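Local atomic coordinates of protein-tyrosine-phosphatase (Shewanella sp., PDB entry 2Z72), a protein that removes phosphate from phosphotyrosine in a cold-adapted bacterium, probably by means of two zinc ions bound in a calcineurin-like phosphoesterase fold. Residues Ser18-Ala23 with Thr33-Lys38; Tyr24-Asn29 with Thr171-Pro176. One frame throughout, in Å; residues are numbered along the deposited sequence.

Interaction 1: Ser18-Ala23 with Thr33-Lys38; sequences SGQSTA and TTSIEK
With CG1 of Ile36 beside its backbone N (chi1 -64°) and the chain extended beyond it (chi2 159°), the CD1 methyl comes alongside Ser21, 3.6 Å from Ser21 CB, and near the methyl of Ala23. This contact closes the open end of an antiparallel beta hairpin, strands 22-27 and 30-35. Thr22 and Ser35 form a non-hydrogen-bonded pair. Ala23 and Thr34 form the hydrogen-bonded pair next to it, with Ala23 N giving to Thr34 O at 2.9 Å and Thr34 N to Ala23 O at 2.8 Å. Beyond the paired strands a further bond, Ile36 N to Ser21 O (2.9 Å), keeps the two backbone segments together. Isoleucine suits the buried end, where Val13 of strand 8-14 also meets it, and small Ser21 and Ala23 let its methyl approach closely. Ser21 OG is hydrogen-bonded to Thr15 OG1. On Thr34, OG1 stands between the backbone N and carbonyl carbon (chi1 62°), beside Ala23 CB, and is hydrogen-bonded to Trp25 NE1; a beta-branched threonine thus serves both the strand and a buried indole. Near the surface the side chains of Thr22 and Thr33 meet obliquely, with Thr22 CG2 3.5 Å from Thr33 CG2.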
loop_
_atom_site.group_PDB
_atom_site.type_symbol
_atom_site.label_atom_id
_atom_site.label_comp_id
_atom_site.label_asym_id
_atom_site.label_seq_id
_atom_site.Cartn_x
_atom_site.Cartn_y
_atom_site.Cartn_z
ATOM N N SER A 18 1.309 -14.140 22.958
ATOM C CA SER A 18 2.529 -14.611 23.587
ATOM C C SER A 18 2.861 -15.952 22.985
ATOM O O SER A 18 2.009 -16.757 22.636
ATOM C CB SER A 18 2.451 -14.808 25.130
ATOM O OG SER A 18 2.099 -16.186 25.376
ATOM N N GLY A 19 4.148 -16.232 22.830
ATOM C CA GLY A 19 4.325 -17.576 22.263
ATOM C C GLY A 19 4.645 -17.557 20.786
ATOM O O GLY A 19 4.611 -16.538 20.066
ATOM N N GLN A 20 4.984 -18.745 20.282
ATOM C CA GLN A 20 5.450 -18.812 18.903
ATOM C C GLN A 20 4.319 -18.676 17.876
ATOM O O GLN A 20 3.197 -19.092 18.104
ATOM C CB GLN A 20 6.224 -20.079 18.587
ATOM C CG GLN A 20 5.844 -21.317 19.329
ATOM C CD GLN A 20 6.520 -22.514 18.686
ATOM O OE1 GLN A 20 7.615 -22.445 18.131
ATOM N NE2 GLN A 20 5.812 -23.605 18.709
ATOM N N SER A 21 4.685 -18.114 16.739
ATOM C CA SER A 21 3.809 -18.041 15.595
ATOM C C SER A 21 3.771 -19.373 14.858
ATOM O O SER A 21 4.606 -20.247 15.041
ATOM C CB SER A 21 4.297 -16.895 14.701
ATOM O OG SER A 21 4.089 -15.601 15.314
ATOM N N THR A 22 2.755 -19.507 13.979
ATOM C CA THR A 22 2.513 -20.661 13.167
ATOM C C THR A 22 2.306 -20.224 11.727
ATOM O O THR A 22 1.653 -19.186 11.512
ATOM C CB THR A 22 1.252 -21.378 13.656
ATOM O OG1 THR A 22 1.397 -21.781 15.028
ATOM C CG2 THR A 22 0.945 -22.637 12.806
ATOM N N ALA A 23 2.854 -20.934 10.790
ATOM C CA ALA A 23 2.728 -20.623 9.388
ATOM C C ALA A 23 1.961 -21.728 8.648
ATOM O O ALA A 23 2.282 -22.926 8.793
ATOM C CB ALA A 23 4.098 -20.428 8.757
ATOM N N THR A 33 1.653 -27.020 7.686
ATOM C CA THR A 33 1.617 -26.119 8.834
ATOM C C THR A 33 2.888 -26.295 9.587
ATOM O O THR A 33 3.277 -27.401 9.953
ATOM C CB THR A 33 0.420 -26.485 9.737
ATOM O OG1 THR A 33 -0.750 -26.444 8.922
ATOM C CG2 THR A 33 0.331 -25.532 10.903
ATOM N N THR A 34 3.608 -25.177 9.862
ATOM C CA THR A 34 4.859 -25.193 10.546
ATOM C C THR A 34 4.810 -24.272 11.781
ATOM O O THR A 34 4.069 -23.312 11.842
ATOM C CB THR A 34 6.035 -24.796 9.662
ATOM O OG1 THR A 34 5.836 -23.437 9.206
ATOM C CG2 THR A 34 6.142 -25.724 8.450
ATOM N N SER A 35 5.611 -24.678 12.762
ATOM C CA SER A 35 5.818 -23.916 13.975
ATOM C C SER A 35 7.032 -23.015 13.785
ATOM O O SER A 35 8.083 -23.535 13.393
ATOM C CB SER A 35 6.051 -24.837 15.165
ATOM O OG SER A 35 4.927 -25.678 15.364
ATOM N N ILE A 36 6.895 -21.714 14.021
ATOM C CA ILE A 36 8.008 -20.823 13.739
ATOM C C ILE A 36 8.974 -20.715 14.918
ATOM O O ILE A 36 8.513 -20.404 16.032
ATOM C CB ILE A 36 7.476 -19.433 13.346
ATOM C CG1 ILE A 36 6.670 -19.504 12.034
ATOM C CG2 ILE A 36 8.571 -18.379 13.266
ATOM C CD1 ILE A 36 5.710 -18.403 11.771
ATOM N N GLU A 37 10.246 -21.003 14.628
ATOM C CA GLU A 37 11.356 -21.040 15.565
ATOM C C GLU A 37 12.202 -19.765 15.350
ATOM O O GLU A 37 12.606 -19.435 14.182
ATOM C CB GLU A 37 12.241 -22.274 15.424
ATOM C CG GLU A 37 11.657 -23.590 14.952
ATOM C CD GLU A 37 11.204 -24.389 16.148
ATOM O OE1 GLU A 37 10.671 -25.497 16.013
ATOM O OE2 GLU A 37 11.412 -23.744 17.219
ATOM N N LYS A 38 12.434 -19.038 16.446
ATOM C CA LYS A 38 13.384 -17.928 16.474
ATOM C C LYS A 38 13.002 -16.889 15.450
ATOM O O LYS A 38 13.866 -16.247 14.808
ATOM C CB LYS A 38 14.789 -18.446 16.220
ATOM C CG LYS A 38 15.281 -19.530 17.170
ATOM C CD LYS A 38 16.719 -19.967 16.959
ATOM C CE LYS A 38 17.440 -20.458 18.200
ATOM N NZ LYS A 38 18.919 -20.682 18.069
#

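Interaction 2: Tyr24-Asn29 with Thr171-Pro176; sequences YWICDN and TLINRP
Tyr24 and Ile173 face each other where strand 22-27 passes the C-terminal end of helix 166-172, their CA atoms 7.5 Å apart, too far for strand-like pairing, so side chains make most of the contact. The CD1 methyl of Ile173 reaches Tyr24 CB at 3.8 Å, while its CG2 branch lies over one face of the phenol ring. Further along, CD1 of one Ile26 conformer meets Leu172 CD1 at 3.9 Å, and Leu172 CD1 also rests against Asn29 O (3.5 Å). Branched aliphatic residues suit this seam because their methyls fill the angle between strand and helix end. Arg175 bends at chi3 (81°), folding its guanidinium back so that NE donates to Ile173 O at 3.0 Å; the oxygen lies close to the guanidinium plane, although the donor stands above the carbonyl plane. The guanidinium and phenol planes are 64° apart, and a water links the groups, 2.9 Å from Tyr24 OH and accepting from Arg175 NH1. A leucine in place of Arg175 would probably leave Ile173 O without this side-chain donor and the water without the NH1 group it accepts from. Past the helix, Asn174 takes positive phi, which asparagine tolerates comparatively well; its N bonds weakly to Thr171 O and Arg175 N to the carbonyl one residue earlier, a Schellman motif with Asn174 as C-prime, ending a helix against a beta hairpin.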
loop_
_atom_site.group_PDB
_atom_site.type_symbol
_atom_site.label_atom_id
_atom_site.label_comp_id
_atom_site.label_asym_id
_atom_site.label_seq_id
_atom_site.Cartn_x
_atom_site.Cartn_y
_atom_site.Cartn_z
ATOM N N TYR A 24 1.010 -21.302 7.827
ATOM C CA TYR A 24 0.241 -22.136 6.946
ATOM C C TYR A 24 0.736 -21.922 5.509
ATOM O O TYR A 24 0.783 -20.772 5.052
ATOM C CB TYR A 24 -1.235 -21.831 7.033
ATOM C CG TYR A 24 -1.865 -22.128 8.358
ATOM C CD1 TYR A 24 -2.138 -21.150 9.296
ATOM C CD2 TYR A 24 -2.192 -23.368 8.749
ATOM C CE1 TYR A 24 -2.719 -21.459 10.502
ATOM C CE2 TYR A 24 -2.758 -23.678 9.975
ATOM C CZ TYR A 24 -3.020 -22.731 10.849
ATOM O OH TYR A 24 -3.570 -23.014 12.050
ATOM N N TRP A 25 1.040 -22.997 4.809
ATOM C CA TRP A 25 1.596 -22.980 3.473
ATOM C C TRP A 25 0.729 -23.823 2.583
ATOM O O TRP A 25 0.360 -24.964 2.954
ATOM C CB TRP A 25 2.999 -23.558 3.433
ATOM C CG TRP A 25 3.948 -23.015 4.443
ATOM C CD1 TRP A 25 4.052 -23.406 5.752
ATOM C CD2 TRP A 25 4.938 -22.005 4.301
ATOM N NE1 TRP A 25 5.003 -22.719 6.399
ATOM C CE2 TRP A 25 5.598 -21.836 5.549
ATOM C CE3 TRP A 25 5.359 -21.211 3.226
ATOM C CZ2 TRP A 25 6.630 -20.905 5.721
ATOM C CZ3 TRP A 25 6.390 -20.298 3.412
ATOM C CH2 TRP A 25 7.030 -20.142 4.668
ATOM N N ILE A 26 0.386 -23.306 1.401
ATOM C CA ILE A 26 -0.220 -24.125 0.356
ATOM C C ILE A 26 0.887 -24.587 -0.574
ATOM O O ILE A 26 1.531 -23.772 -1.217
ATOM C CB ILE A 26 -1.283 -23.357 -0.445
ATOM C CG1 ILE A 26 -2.294 -22.710 0.445
ATOM C CG2 ILE A 26 -1.945 -24.303 -1.444
ATOM C CD1 ILE A 26 -2.904 -23.608 1.515
ATOM N N CYS A 27 1.146 -25.898 -0.562
ATOM C CA CYS A 27 2.235 -26.483 -1.344
ATOM C C CYS A 27 1.642 -27.568 -2.235
ATOM O O CYS A 27 1.215 -28.611 -1.733
ATOM C CB CYS A 27 3.291 -27.053 -0.402
ATOM S SG CYS A 27 3.861 -25.939 0.864
ATOM N N ASP A 28 1.544 -27.350 -3.530
ATOM C CA ASP A 28 0.977 -28.344 -4.466
ATOM C C ASP A 28 -0.428 -28.700 -4.048
ATOM O O ASP A 28 -0.778 -29.907 -4.051
ATOM C CB ASP A 28 1.844 -29.580 -4.515
ATOM C CG ASP A 28 1.814 -30.381 -5.802
ATOM O OD1 ASP A 28 1.292 -29.974 -6.854
ATOM O OD2 ASP A 28 2.390 -31.482 -5.680
ATOM N N ASN A 29 -1.255 -27.743 -3.760
ATOM C CA ASN A 29 -2.661 -27.904 -3.420
ATOM C C ASN A 29 -2.898 -28.722 -2.141
ATOM O O ASN A 29 -3.997 -29.233 -1.927
ATOM C CB ASN A 29 -3.560 -28.455 -4.520
ATOM C CG ASN A 29 -4.040 -27.378 -5.489
ATOM O OD1 ASN A 29 -3.634 -26.213 -5.378
ATOM N ND2 ASN A 29 -4.853 -27.756 -6.472
ATOM N N THR A 171 -10.172 -22.808 1.415
ATOM C CA THR A 171 -10.695 -24.191 1.651
ATOM C C THR A 171 -9.750 -24.923 2.569
ATOM O O THR A 171 -10.176 -25.514 3.581
ATOM C CB THR A 171 -10.885 -24.906 0.317
ATOM O OG1 THR A 171 -11.916 -24.240 -0.422
ATOM C CG2 THR A 171 -11.432 -26.325 0.583
ATOM N N LEU A 172 -8.455 -24.955 2.277
ATOM C CA LEU A 172 -7.516 -25.786 3.039
ATOM C C LEU A 172 -7.270 -25.300 4.444
ATOM O O LEU A 172 -7.147 -26.106 5.350
ATOM C CB LEU A 172 -6.198 -25.917 2.281
ATOM C CG LEU A 172 -6.280 -26.712 0.983
ATOM C CD1 LEU A 172 -4.942 -26.693 0.286
ATOM C CD2 LEU A 172 -6.709 -28.176 1.239
ATOM N N ILE A 173 -7.264 -23.995 4.615
ATOM C CA ILE A 173 -7.113 -23.390 5.954
ATOM C C ILE A 173 -8.450 -23.227 6.641
ATOM O O ILE A 173 -8.584 -22.850 7.843
ATOM C CB ILE A 173 -6.302 -22.088 5.860
ATOM C CG1 ILE A 173 -4.949 -22.331 5.217
ATOM C CG2 ILE A 173 -6.069 -21.406 7.189
ATOM C CD1 ILE A 173 -4.196 -21.108 4.744
ATOM N N ASN A 174 -9.509 -23.507 5.893
ATOM C CA ASN A 174 -10.842 -23.530 6.408
ATOM C C ASN A 174 -11.285 -22.257 7.105
ATOM O O ASN A 174 -11.808 -22.235 8.216
ATOM C CB ASN A 174 -11.017 -24.786 7.329
ATOM C CG ASN A 174 -12.460 -25.104 7.549
ATOM O OD1 ASN A 174 -13.349 -24.770 6.775
ATOM N ND2 ASN A 174 -12.684 -25.811 8.647
ATOM N N ARG A 175 -11.074 -21.151 6.401
ATOM C CA ARG A 175 -11.575 -19.863 6.858
ATOM C C ARG A 175 -11.686 -18.947 5.663
ATOM O O ARG A 175 -10.939 -19.121 4.684
ATOM C CB ARG A 175 -10.763 -19.307 7.960
ATOM C CG ARG A 175 -9.384 -19.002 7.547
ATOM C CD ARG A 175 -8.556 -18.919 8.830
ATOM N NE ARG A 175 -8.152 -20.232 9.337
ATOM C CZ ARG A 175 -7.302 -20.441 10.335
ATOM N NH1 ARG A 175 -6.745 -19.412 10.953
ATOM N NH2 ARG A 175 -7.007 -21.678 10.699
ATOM N N PRO A 176 -12.598 -17.998 5.781
ATOM C CA PRO A 176 -12.803 -17.091 4.644
ATOM C C PRO A 176 -11.638 -16.143 4.466
ATOM O O PRO A 176 -10.793 -15.924 5.355
ATOM C CB PRO A 176 -14.077 -16.335 4.966
ATOM C CG PRO A 176 -14.183 -16.391 6.430
ATOM C CD PRO A 176 -13.576 -17.703 6.865
HETATM O O HOH W 1 -5.269 -20.897 13.087
#

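Overall arrangement
Interactions 1 and 2 have centres about 17 Å apart and share strand 22-27, the middle strand of a three-stranded antiparallel sheet between strands 8-14 and 30-35. Along the chain their segments alternate: 18-23, 24-29, 33-38, then 171-176 after a long intervening run. Interaction 1 is thus local to the hairpin, whereas interaction 2 ties that N-terminal sheet to helix 166-172, within the calcineurin-like phosphoesterase region. They touch directly, Thr33 OG1 packing 3.4 Å from Tyr24 CD2. The disulfide Cys27-Cys47 adds a covalent tie near the hairpin's turn. Both contacts lie well out from the chain's centre, on the same side of it; of the two, interaction 2 fastens the peripheral sheet to the phosphoesterase region.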